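Long-range contacts in AMP-dependent synthetase and ligase (Xenorhabdus doucetiae, PDB 6QSR), which forms a dehydratase heterocomplex with a FabA/FabZ-like partner chain and probably takes part in the biosynthesis of aryl polyene pigments: residues A[72-83]-A[92-100]; A[1-9]-A[18-28]. All coordinates share one frame; numbering follows the deposited sequence.

Contact 1: residues A[72-83]-A[92-100]; sequences FPLQPGNTLLLK and LLTFRYDLD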
loop_
_atom_site.group_PDB
_atom_site.type_symbol
_atom_site.label_atom_id
_atom_site.label_comp_id
_atom_site.label_asym_id
_atom_site.label_seq_id
_atom_site.Cartn_x
_atom_site.Cartn_y
_atom_site.Cartn_z
ATOM N N PHE A 72 1.497 -10.599 8.914
ATOM C CA PHE A 72 2.806 -10.672 9.583
ATOM C C PHE A 72 3.754 -9.627 8.984
ATOM O O PHE A 72 3.825 -9.517 7.759
ATOM C CB PHE A 72 3.404 -12.077 9.422
ATOM C CG PHE A 72 4.505 -12.391 10.401
ATOM C CD1 PHE A 72 5.844 -12.217 10.053
ATOM C CD2 PHE A 72 4.204 -12.865 11.678
ATOM C CE1 PHE A 72 6.862 -12.512 10.960
ATOM C CE2 PHE A 72 5.219 -13.162 12.585
ATOM C CZ PHE A 72 6.550 -12.982 12.225
ATOM N N PRO A 73 4.491 -8.866 9.831
ATOM C CA PRO A 73 5.390 -7.852 9.265
ATOM C C PRO A 73 6.626 -8.451 8.600
ATOM O O PRO A 73 7.175 -9.450 9.087
ATOM C CB PRO A 73 5.801 -7.004 10.472
ATOM C CG PRO A 73 5.525 -7.834 11.678
ATOM C CD PRO A 73 4.631 -8.977 11.299
ATOM N N LEU A 74 7.042 -7.836 7.497
ATOM C CA LEU A 74 8.203 -8.270 6.736
ATOM C C LEU A 74 9.281 -7.202 6.805
ATOM O O LEU A 74 8.987 -6.011 6.746
ATOM C CB LEU A 74 7.808 -8.535 5.283
ATOM C CG LEU A 74 6.774 -9.659 5.107
ATOM C CD1 LEU A 74 6.351 -9.782 3.658
ATOM C CD2 LEU A 74 7.331 -10.985 5.602
ATOM N N GLN A 75 10.527 -7.645 6.941
ATOM C CA GLN A 75 11.674 -6.755 7.138
ATOM C C GLN A 75 12.875 -7.238 6.324
ATOM O O GLN A 75 12.865 -8.363 5.814
ATOM C CB GLN A 75 12.027 -6.674 8.631
ATOM C CG GLN A 75 12.482 -7.976 9.269
ATOM C CD GLN A 75 12.944 -7.793 10.706
ATOM O OE1 GLN A 75 13.439 -6.731 11.090
ATOM N NE2 GLN A 75 12.791 -8.839 11.507
ATOM N N PRO A 76 13.928 -6.400 6.205
ATOM C CA PRO A 76 15.089 -6.854 5.448
ATOM C C PRO A 76 15.735 -8.102 6.051
ATOM O O PRO A 76 15.707 -8.282 7.275
ATOM C CB PRO A 76 16.047 -5.661 5.514
ATOM C CG PRO A 76 15.185 -4.487 5.786
ATOM C CD PRO A 76 14.065 -4.997 6.632
ATOM N N GLY A 77 16.274 -8.954 5.180
ATOM C CA GLY A 77 16.810 -10.248 5.569
ATOM C C GLY A 77 15.832 -11.397 5.392
ATOM O O GLY A 77 16.261 -12.551 5.338
ATOM N N ASN A 78 14.530 -11.097 5.304
ATOM C CA ASN A 78 13.517 -12.130 5.084
ATOM C C ASN A 78 13.585 -12.671 3.661
ATOM O O ASN A 78 13.886 -11.941 2.710
ATOM C CB ASN A 78 12.098 -11.610 5.334
ATOM C CG ASN A 78 11.812 -11.283 6.794
ATOM O OD1 ASN A 78 10.839 -10.592 7.084
ATOM N ND2 ASN A 78 12.638 -11.778 7.715
ATOM N N THR A 79 13.321 -13.968 3.547
ATOM C CA THR A 79 13.119 -14.634 2.275
ATOM C C THR A 79 11.632 -14.953 2.208
ATOM O O THR A 79 11.049 -15.439 3.186
ATOM C CB THR A 79 13.973 -15.908 2.165
ATOM O OG1 THR A 79 15.356 -15.544 2.219
ATOM C CG2 THR A 79 13.716 -16.641 0.850
ATOM N N LEU A 80 11.030 -14.639 1.065
ATOM C CA LEU A 80 9.609 -14.824 0.828
ATOM C C LEU A 80 9.399 -15.869 -0.251
ATOM O O LEU A 80 10.195 -15.967 -1.192
ATOM C CB LEU A 80 8.979 -13.507 0.355
ATOM C CG LEU A 80 9.283 -12.233 1.147
ATOM C CD1 LEU A 80 8.528 -11.048 0.563
ATOM C CD2 LEU A 80 8.935 -12.415 2.616
ATOM N N LEU A 81 8.321 -16.640 -0.117
ATOM C CA LEU A 81 7.828 -17.485 -1.190
ATOM C C LEU A 81 6.491 -16.900 -1.631
ATOM O O LEU A 81 5.543 -16.853 -0.845
ATOM C CB LEU A 81 7.657 -18.933 -0.717
ATOM C CG LEU A 81 8.924 -19.637 -0.215
ATOM C CD1 LEU A 81 8.598 -21.034 0.301
ATOM C CD2 LEU A 81 9.973 -19.705 -1.315
ATOM N N LEU A 82 6.440 -16.436 -2.875
ATOM C CA LEU A 82 5.242 -15.819 -3.460
ATOM C C LEU A 82 4.569 -16.797 -4.407
ATOM O O LEU A 82 5.177 -17.203 -5.385
ATOM C CB LEU A 82 5.629 -14.553 -4.224
ATOM C CG LEU A 82 4.542 -13.847 -5.041
ATOM C CD1 LEU A 82 3.311 -13.562 -4.196
ATOM C CD2 LEU A 82 5.112 -12.575 -5.645
ATOM N N LYS A 83 3.311 -17.127 -4.126
ATOM C CA LYS A 83 2.512 -18.049 -4.921
ATOM C C LYS A 83 1.401 -17.219 -5.548
ATOM O O LYS A 83 0.708 -16.507 -4.829
ATOM C CB LYS A 83 1.938 -19.123 -3.992
ATOM C CG LYS A 83 0.861 -20.044 -4.565
ATOM C CD LYS A 83 -0.202 -20.308 -3.500
ATOM C CE LYS A 83 -1.168 -21.416 -3.881
ATOM N NZ LYS A 83 -1.721 -22.048 -2.647
ATOM N N LEU A 92 -9.578 -13.302 -12.157
ATOM C CA LEU A 92 -9.179 -13.310 -10.746
ATOM C C LEU A 92 -7.755 -13.799 -10.537
ATOM O O LEU A 92 -7.396 -14.915 -10.923
ATOM C CB LEU A 92 -10.143 -14.186 -9.945
ATOM C CG LEU A 92 -10.020 -14.210 -8.421
ATOM C CD1 LEU A 92 -10.424 -12.871 -7.829
ATOM C CD2 LEU A 92 -10.865 -15.336 -7.840
ATOM N N LEU A 93 -6.962 -12.932 -9.915
ATOM C CA LEU A 93 -5.590 -13.193 -9.547
ATOM C C LEU A 93 -5.568 -13.352 -8.028
ATOM O O LEU A 93 -6.017 -12.456 -7.297
ATOM C CB LEU A 93 -4.732 -12.003 -9.973
ATOM C CG LEU A 93 -3.216 -12.056 -9.881
ATOM C CD1 LEU A 93 -2.646 -13.073 -10.866
ATOM C CD2 LEU A 93 -2.644 -10.664 -10.148
ATOM N N THR A 94 -5.050 -14.486 -7.565
ATOM C CA THR A 94 -4.946 -14.782 -6.144
ATOM C C THR A 94 -3.487 -14.957 -5.806
ATOM O O THR A 94 -2.717 -15.464 -6.625
ATOM C CB THR A 94 -5.741 -16.044 -5.779
ATOM O OG1 THR A 94 -5.386 -17.097 -6.670
ATOM C CG2 THR A 94 -7.221 -15.789 -5.934
ATOM N N PHE A 95 -3.104 -14.517 -4.610
ATOM C CA PHE A 95 -1.702 -14.578 -4.177
ATOM C C PHE A 95 -1.552 -14.838 -2.691
ATOM O O PHE A 95 -2.450 -14.573 -1.894
ATOM C CB PHE A 95 -0.921 -13.302 -4.546
ATOM C CG PHE A 95 -1.299 -12.091 -3.738
ATOM C CD1 PHE A 95 -2.348 -11.270 -4.140
ATOM C CD2 PHE A 95 -0.612 -11.762 -2.576
ATOM C CE1 PHE A 95 -2.705 -10.150 -3.401
ATOM C CE2 PHE A 95 -0.971 -10.638 -1.829
ATOM C CZ PHE A 95 -2.017 -9.835 -2.244
ATOM N N ARG A 96 -0.369 -15.318 -2.334
ATOM C CA ARG A 96 -0.038 -15.582 -0.956
ATOM C C ARG A 96 1.471 -15.405 -0.841
ATOM O O ARG A 96 2.208 -15.863 -1.714
ATOM C CB ARG A 96 -0.500 -16.998 -0.591
ATOM C CG ARG A 96 -0.124 -17.488 0.794
ATOM C CD ARG A 96 -0.580 -18.929 0.998
ATOM N NE ARG A 96 -0.180 -19.436 2.314
ATOM C CZ ARG A 96 -0.171 -20.720 2.684
ATOM N NH1 ARG A 96 -0.541 -21.691 1.845
ATOM N NH2 ARG A 96 0.217 -21.041 3.918
ATOM N N TYR A 97 1.910 -14.668 0.174
ATOM C CA TYR A 97 3.327 -14.575 0.519
ATOM C C TYR A 97 3.539 -15.386 1.780
ATOM O O TYR A 97 2.875 -15.139 2.784
ATOM C CB TYR A 97 3.735 -13.130 0.803
ATOM C CG TYR A 97 3.967 -12.241 -0.402
ATOM C CD1 TYR A 97 2.921 -11.494 -0.969
ATOM C CD2 TYR A 97 5.246 -12.099 -0.943
ATOM C CE1 TYR A 97 3.147 -10.652 -2.050
ATOM C CE2 TYR A 97 5.481 -11.261 -2.026
ATOM C CZ TYR A 97 4.436 -10.538 -2.574
ATOM O OH TYR A 97 4.699 -9.718 -3.646
ATOM N N ASP A 98 4.470 -16.336 1.736
ATOM C CA ASP A 98 4.829 -17.126 2.907
ATOM C C ASP A 98 6.262 -16.801 3.280
ATOM O O ASP A 98 7.110 -16.612 2.406
ATOM C CB ASP A 98 4.708 -18.630 2.630
ATOM C CG ASP A 98 3.266 -19.106 2.507
ATOM O OD1 ASP A 98 2.346 -18.492 3.090
ATOM O OD2 ASP A 98 3.050 -20.132 1.827
ATOM N N LEU A 99 6.521 -16.713 4.582
ATOM C CA LEU A 99 7.893 -16.635 5.081
ATOM C C LEU A 99 8.566 -17.980 4.823
ATOM O O LEU A 99 7.990 -19.033 5.121
ATOM C CB LEU A 99 7.935 -16.266 6.568
ATOM C CG LEU A 99 8.124 -14.778 6.872
ATOM C CD1 LEU A 99 7.829 -14.502 8.339
ATOM C CD2 LEU A 99 9.540 -14.323 6.533
ATOM N N ASP A 100 9.766 -17.935 4.248
ATOM C CA ASP A 100 10.470 -19.138 3.799
ATOM C C ASP A 100 11.042 -19.899 4.994
ATOM O O ASP A 100 11.962 -19.424 5.658
ATOM C CB ASP A 100 11.573 -18.755 2.800
ATOM C CG ASP A 100 12.299 -19.965 2.214
ATOM O OD1 ASP A 100 12.127 -20.235 1.006
ATOM O OD2 ASP A 100 13.051 -20.639 2.951
#
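Leu82 lays its CD1 methyl over one face of the Tyr97 ring, a CH-pi contact 3.6 Å from the ring centroid and 11° off the ring normal. With CG anti to the backbone N (chi1 173°), the leucine end swings over the neighbouring strand, and CD2 also reaches Tyr97 OH. Leu80 CD1 meets the same ring obliquely at CD2 of Tyr97. The phenol oxygen is hydrogen-bonded to the backbone O of Gln44 in helix 41-56, which fixes the outer end of the ring. Leu99 continues this face. Its CD1 packs against CE1 of the Phe72 ring at 3.4 Å, its CG and CD2 lie by Leu74 CD2, and CD2 also touches the amide of Asn78.

The backbones run antiparallel. Leu81 N to Asp98 O (2.8 Å) and Lys83 N to Arg96 O (2.9 Å) are nearly straight bonds, each returned by its partner. Asp100 N adds a bond to Thr79 O.

The face of Leu81, Lys83, Arg96 and Asp98 is mostly polar. Arg96 NE forms a salt bridge with Asp98 OD1 at 2.8 Å, and OD2 of this carboxylate lies above the guanidinium plane. Thr109 OG1 bonds to both side chains. This is a beta hairpin of a hot-dog fold, with its apolar face turned to helix 41-56.

Contact 2: residues A[1-9]-A[18-28]; sequences MKPIEIHRE and IQLYLDPTLDW
Ile18 meets Glu5 from strand 4-9, its CG2 lying 3.8 Å from Glu5 CG. The Glu5 carboxylate is held side-on by Arg8, NE to OE1 and NH1 to OE2, and OE2 also bonds to Tyr51 OH. At Gln19 the register slips by one residue. Ile6 and His7 both face it, a classic beta bulge: Ile6 N bonds to Gln19 O, and Gln19 N to His7 O, both at 2.9 Å. Leu20 offers its two methyls to Pro3 CG, with CD1 at 3.9 Å.

Tyr21 N bonds to Ile4 O at 2.9 Å, while the return bond from Ile4 N to Tyr21 O is weak. A water also donates to Tyr21 O and accepts from Asp23 N. Ile4 CD1 lies at the edge of the Tyr21 ring. Asp23 OD1 accepts from Thr25 N in an Asx turn, and Thr25 OG1 reaches it from the opposite face of the carboxylate.

Leu26 CD1 packs on Lys2 O. Asp27 OD1 makes a salt bridge with the N-terminal amine of Met1, its hydrogen bond weak at 3.3 Å from Met1 N. Trp28 NE1 bonds in plane to a lone pair of Met1 O at 2.8 Å. The Met1 chain bends at chi2 (70°) and chi3 and sets CE over the six-membered ring of Trp28, 3.5 Å from its centroid. SD sits farther above the five-membered ring, a Met-aromatic contact. Phe67 of the partner FabA/FabZ-like chain packs on Met1 and its Phe78 on Trp28.

Trp47 of helix 41-56 bonds through NE1 to the same Met1 O and packs on Pro3. Strands 4-9 and 15-21 form a beta hairpin at the edge of this chain's sheet, with 15-21 between 4-9 and 79-87.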
loop_
_atom_site.group_PDB
_atom_site.type_symbol
_atom_site.label_atom_id
_atom_site.label_comp_id
_atom_site.label_asym_id
_atom_site.label_seq_id
_atom_site.Cartn_x
_atom_site.Cartn_y
_atom_site.Cartn_z
ATOM N N MET A 1 13.295 -0.809 -7.037
ATOM C CA MET A 1 11.916 -1.176 -6.592
ATOM C C MET A 1 11.644 -2.690 -6.593
ATOM O O MET A 1 10.876 -3.163 -5.758
ATOM C CB MET A 1 10.851 -0.403 -7.401
ATOM C CG MET A 1 9.968 0.520 -6.559
ATOM S SD MET A 1 10.770 1.985 -5.869
ATOM C CE MET A 1 10.023 2.067 -4.242
ATOM N N LYS A 2 12.265 -3.445 -7.502
ATOM C CA LYS A 2 12.118 -4.912 -7.516
ATOM C C LYS A 2 13.076 -5.580 -6.518
ATOM O O LYS A 2 14.213 -5.129 -6.373
ATOM C CB LYS A 2 12.364 -5.489 -8.920
ATOM C CG LYS A 2 11.450 -4.948 -10.014
ATOM C CD LYS A 2 9.982 -5.331 -9.821
ATOM C CE LYS A 2 9.040 -4.279 -10.394
ATOM N NZ LYS A 2 7.673 -4.366 -9.809
ATOM N N PRO A 3 12.633 -6.662 -5.840
ATOM C CA PRO A 3 13.525 -7.353 -4.918
ATOM C C PRO A 3 14.428 -8.354 -5.644
ATOM O O PRO A 3 14.327 -8.503 -6.858
ATOM C CB PRO A 3 12.555 -8.071 -3.986
ATOM C CG PRO A 3 11.369 -8.361 -4.838
ATOM C CD PRO A 3 11.382 -7.421 -6.013
ATOM N N ILE A 4 15.301 -9.029 -4.898
ATOM C CA ILE A 4 16.237 -9.989 -5.479
ATOM C C ILE A 4 15.517 -11.317 -5.700
ATOM O O ILE A 4 14.977 -11.903 -4.762
ATOM C CB ILE A 4 17.502 -10.162 -4.592
ATOM C CG1 ILE A 4 18.380 -8.909 -4.707
ATOM C CG2 ILE A 4 18.311 -11.389 -4.999
ATOM C CD1 ILE A 4 19.280 -8.677 -3.520
ATOM N N GLU A 5 15.515 -11.787 -6.943
ATOM C CA GLU A 5 14.853 -13.042 -7.282
ATOM C C GLU A 5 15.847 -14.194 -7.164
ATOM O O GLU A 5 16.827 -14.248 -7.907
ATOM C CB GLU A 5 14.269 -12.992 -8.693
ATOM C CG GLU A 5 13.332 -14.152 -8.975
ATOM C CD GLU A 5 12.752 -14.115 -10.369
ATOM O OE1 GLU A 5 12.777 -15.163 -11.046
ATOM O OE2 GLU A 5 12.269 -13.046 -10.792
ATOM N N ILE A 6 15.577 -15.109 -6.238
ATOM C CA ILE A 6 16.427 -16.277 -6.001
ATOM C C ILE A 6 16.070 -17.410 -6.966
ATOM O O ILE A 6 16.966 -18.058 -7.504
ATOM C CB ILE A 6 16.320 -16.768 -4.531
ATOM C CG1 ILE A 6 16.680 -15.641 -3.545
ATOM C CG2 ILE A 6 17.202 -17.992 -4.283
ATOM C CD1 ILE A 6 18.073 -15.060 -3.703
ATOM N N HIS A 7 14.771 -17.640 -7.176
ATOM C CA HIS A 7 14.287 -18.744 -8.005
ATOM C C HIS A 7 12.852 -18.482 -8.475
ATOM O O HIS A 7 12.072 -17.845 -7.769
ATOM C CB HIS A 7 14.343 -20.049 -7.195
ATOM C CG HIS A 7 14.189 -21.293 -8.018
ATOM N ND1 HIS A 7 13.253 -22.263 -7.731
ATOM C CD2 HIS A 7 14.859 -21.729 -9.113
ATOM C CE1 HIS A 7 13.352 -23.242 -8.613
ATOM N NE2 HIS A 7 14.318 -22.942 -9.463
ATOM N N ARG A 8 12.514 -18.954 -9.673
ATOM C CA ARG A 8 11.116 -19.006 -10.107
ATOM C C ARG A 8 10.764 -20.362 -10.706
ATOM O O ARG A 8 11.596 -21.013 -11.343
ATOM C CB ARG A 8 10.765 -17.873 -11.082
ATOM C CG ARG A 8 11.464 -17.914 -12.437
ATOM C CD ARG A 8 10.848 -16.947 -13.440
ATOM N NE ARG A 8 11.102 -15.546 -13.096
ATOM C CZ ARG A 8 11.032 -14.514 -13.943
ATOM N NH1 ARG A 8 11.297 -13.287 -13.495
ATOM N NH2 ARG A 8 10.703 -14.679 -15.226
ATOM N N GLU A 9 9.522 -20.774 -10.465
ATOM C CA GLU A 9 8.939 -21.970 -11.050
ATOM C C GLU A 9 7.571 -21.612 -11.585
ATOM O O GLU A 9 6.941 -20.655 -11.123
ATOM C CB GLU A 9 8.753 -23.068 -10.008
ATOM C CG GLU A 9 10.025 -23.726 -9.519
ATOM C CD GLU A 9 9.744 -24.763 -8.445
ATOM O OE1 GLU A 9 8.884 -25.645 -8.671
ATOM O OE2 GLU A 9 10.378 -24.695 -7.369
ATOM N N ILE A 18 7.603 -17.899 -6.737
ATOM C CA ILE A 18 8.812 -17.076 -6.819
ATOM C C ILE A 18 9.414 -16.962 -5.425
ATOM O O ILE A 18 8.701 -16.661 -4.463
ATOM C CB ILE A 18 8.517 -15.660 -7.377
ATOM C CG1 ILE A 18 7.730 -15.716 -8.699
ATOM C CG2 ILE A 18 9.803 -14.894 -7.629
ATOM C CD1 ILE A 18 6.259 -15.407 -8.555
ATOM N N GLN A 19 10.718 -17.218 -5.318
ATOM C CA GLN A 19 11.434 -17.037 -4.070
ATOM C C GLN A 19 12.171 -15.703 -4.149
ATOM O O GLN A 19 12.978 -15.497 -5.063
ATOM C CB GLN A 19 12.403 -18.187 -3.828
ATOM C CG GLN A 19 13.114 -18.126 -2.484
ATOM C CD GLN A 19 13.858 -19.406 -2.159
ATOM O OE1 GLN A 19 14.232 -20.166 -3.053
ATOM N NE2 GLN A 19 14.075 -19.651 -0.875
ATOM N N LEU A 20 11.875 -14.816 -3.192
ATOM C CA LEU A 20 12.378 -13.444 -3.172
ATOM C C LEU A 20 13.120 -13.144 -1.891
ATOM O O LEU A 20 12.727 -13.598 -0.818
ATOM C CB LEU A 20 11.223 -12.451 -3.270
ATOM C CG LEU A 20 10.329 -12.567 -4.495
ATOM C CD1 LEU A 20 9.190 -11.572 -4.367
ATOM C CD2 LEU A 20 11.128 -12.326 -5.764
ATOM N N TYR A 21 14.158 -12.330 -2.008
ATOM C CA TYR A 21 14.960 -11.918 -0.862
ATOM C C TYR A 21 14.869 -10.398 -0.700
ATOM O O TYR A 21 15.022 -9.655 -1.667
ATOM C CB TYR A 21 16.405 -12.366 -1.048
ATOM C CG TYR A 21 17.329 -11.804 0.002
ATOM C CD1 TYR A 21 17.377 -12.357 1.278
ATOM C CD2 TYR A 21 18.133 -10.697 -0.272
ATOM C CE1 TYR A 21 18.215 -11.828 2.251
ATOM C CE2 TYR A 21 18.976 -10.167 0.693
ATOM C CZ TYR A 21 19.010 -10.733 1.953
ATOM O OH TYR A 21 19.846 -10.200 2.917
ATOM N N LEU A 22 14.629 -9.956 0.533
ATOM C CA LEU A 22 14.526 -8.540 0.865
ATOM C C LEU A 22 15.879 -8.019 1.347
ATOM O O LEU A 22 16.321 -8.352 2.446
ATOM C CB LEU A 22 13.461 -8.330 1.945
ATOM C CG LEU A 22 12.077 -8.928 1.661
ATOM C CD1 LEU A 22 11.098 -8.502 2.741
ATOM C CD2 LEU A 22 11.598 -8.519 0.281
ATOM N N ASP A 23 16.532 -7.216 0.510
ATOM C CA ASP A 23 17.800 -6.587 0.858
ATOM C C ASP A 23 17.572 -5.305 1.660
ATOM O O ASP A 23 16.646 -4.549 1.356
ATOM C CB ASP A 23 18.590 -6.250 -0.408
ATOM C CG ASP A 23 20.060 -6.002 -0.122
ATOM O OD1 ASP A 23 20.456 -4.828 0.006
ATOM O OD2 ASP A 23 20.815 -6.984 0.006
ATOM N N PRO A 24 18.430 -5.027 2.666
ATOM C CA PRO A 24 18.354 -3.743 3.398
ATOM C C PRO A 24 18.349 -2.465 2.555
ATOM O O PRO A 24 17.811 -1.450 3.010
ATOM C CB PRO A 24 19.616 -3.765 4.263
ATOM C CG PRO A 24 19.864 -5.207 4.515
ATOM C CD PRO A 24 19.375 -5.960 3.309
ATOM N N THR A 25 18.956 -2.502 1.364
ATOM C CA THR A 25 19.066 -1.319 0.506
ATOM C C THR A 25 17.898 -1.149 -0.468
ATOM O O THR A 25 17.863 -0.176 -1.219
ATOM C CB THR A 25 20.385 -1.328 -0.286
ATOM O OG1 THR A 25 20.421 -2.463 -1.161
ATOM C CG2 THR A 25 21.566 -1.373 0.667
ATOM N N LEU A 26 16.958 -2.091 -0.458
ATOM C CA LEU A 26 15.713 -1.973 -1.225
ATOM C C LEU A 26 15.008 -0.656 -0.876
ATOM O O LEU A 26 14.759 -0.367 0.301
ATOM C CB LEU A 26 14.812 -3.171 -0.920
ATOM C CG LEU A 26 13.494 -3.325 -1.678
ATOM C CD1 LEU A 26 13.770 -3.612 -3.147
ATOM C CD2 LEU A 26 12.672 -4.444 -1.053
ATOM N N ASP A 27 14.704 0.142 -1.900
ATOM C CA ASP A 27 14.276 1.537 -1.686
ATOM C C ASP A 27 12.917 1.717 -0.983
ATOM O O ASP A 27 12.688 2.751 -0.358
ATOM C CB ASP A 27 14.370 2.390 -2.972
ATOM C CG ASP A 27 13.851 1.681 -4.210
ATOM O OD1 ASP A 27 13.228 0.604 -4.080
ATOM O OD2 ASP A 27 14.082 2.201 -5.321
ATOM N N TRP A 28 12.049 0.703 -1.052
ATOM C CA TRP A 28 10.810 0.644 -0.256
ATOM C C TRP A 28 11.002 0.862 1.248
ATOM O O TRP A 28 10.117 1.398 1.913
ATOM C CB TRP A 28 10.126 -0.719 -0.426
ATOM C CG TRP A 28 9.604 -1.003 -1.790
ATOM C CD1 TRP A 28 10.126 -1.864 -2.708
ATOM C CD2 TRP A 28 8.439 -0.430 -2.391
ATOM N NE1 TRP A 28 9.354 -1.869 -3.847
ATOM C CE2 TRP A 28 8.310 -0.999 -3.676
ATOM C CE3 TRP A 28 7.487 0.502 -1.963
ATOM C CZ2 TRP A 28 7.267 -0.655 -4.548
ATOM C CZ3 TRP A 28 6.446 0.843 -2.828
ATOM C CH2 TRP A 28 6.349 0.264 -4.104
HETATM O O HOH W 1 15.395 -7.055 -2.199
#

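Overall arrangement
Contact 2 comes first along the chain and closes before contact 1 opens. Helix 41-56 and strand 61-70 lie between them in sequence. Their centres are about 10 Å apart, and both belong to one antiparallel sheet. Strand 15-21 of contact 2 is the direct neighbour of strand 79-87 of contact 1. Probable backbone hydrogen bonds join them, Leu80 N to Leu20 O at 2.7 Å and Leu82 N to Ile18 O at 2.8 Å. The two hairpins thus form four successive strands, with 4-9 outermost within this chain. Both contacts touch helix 41-56 and the partner FabA/FabZ-like chain, consistent with a hot-dog subunit in a heteromeric dehydratase.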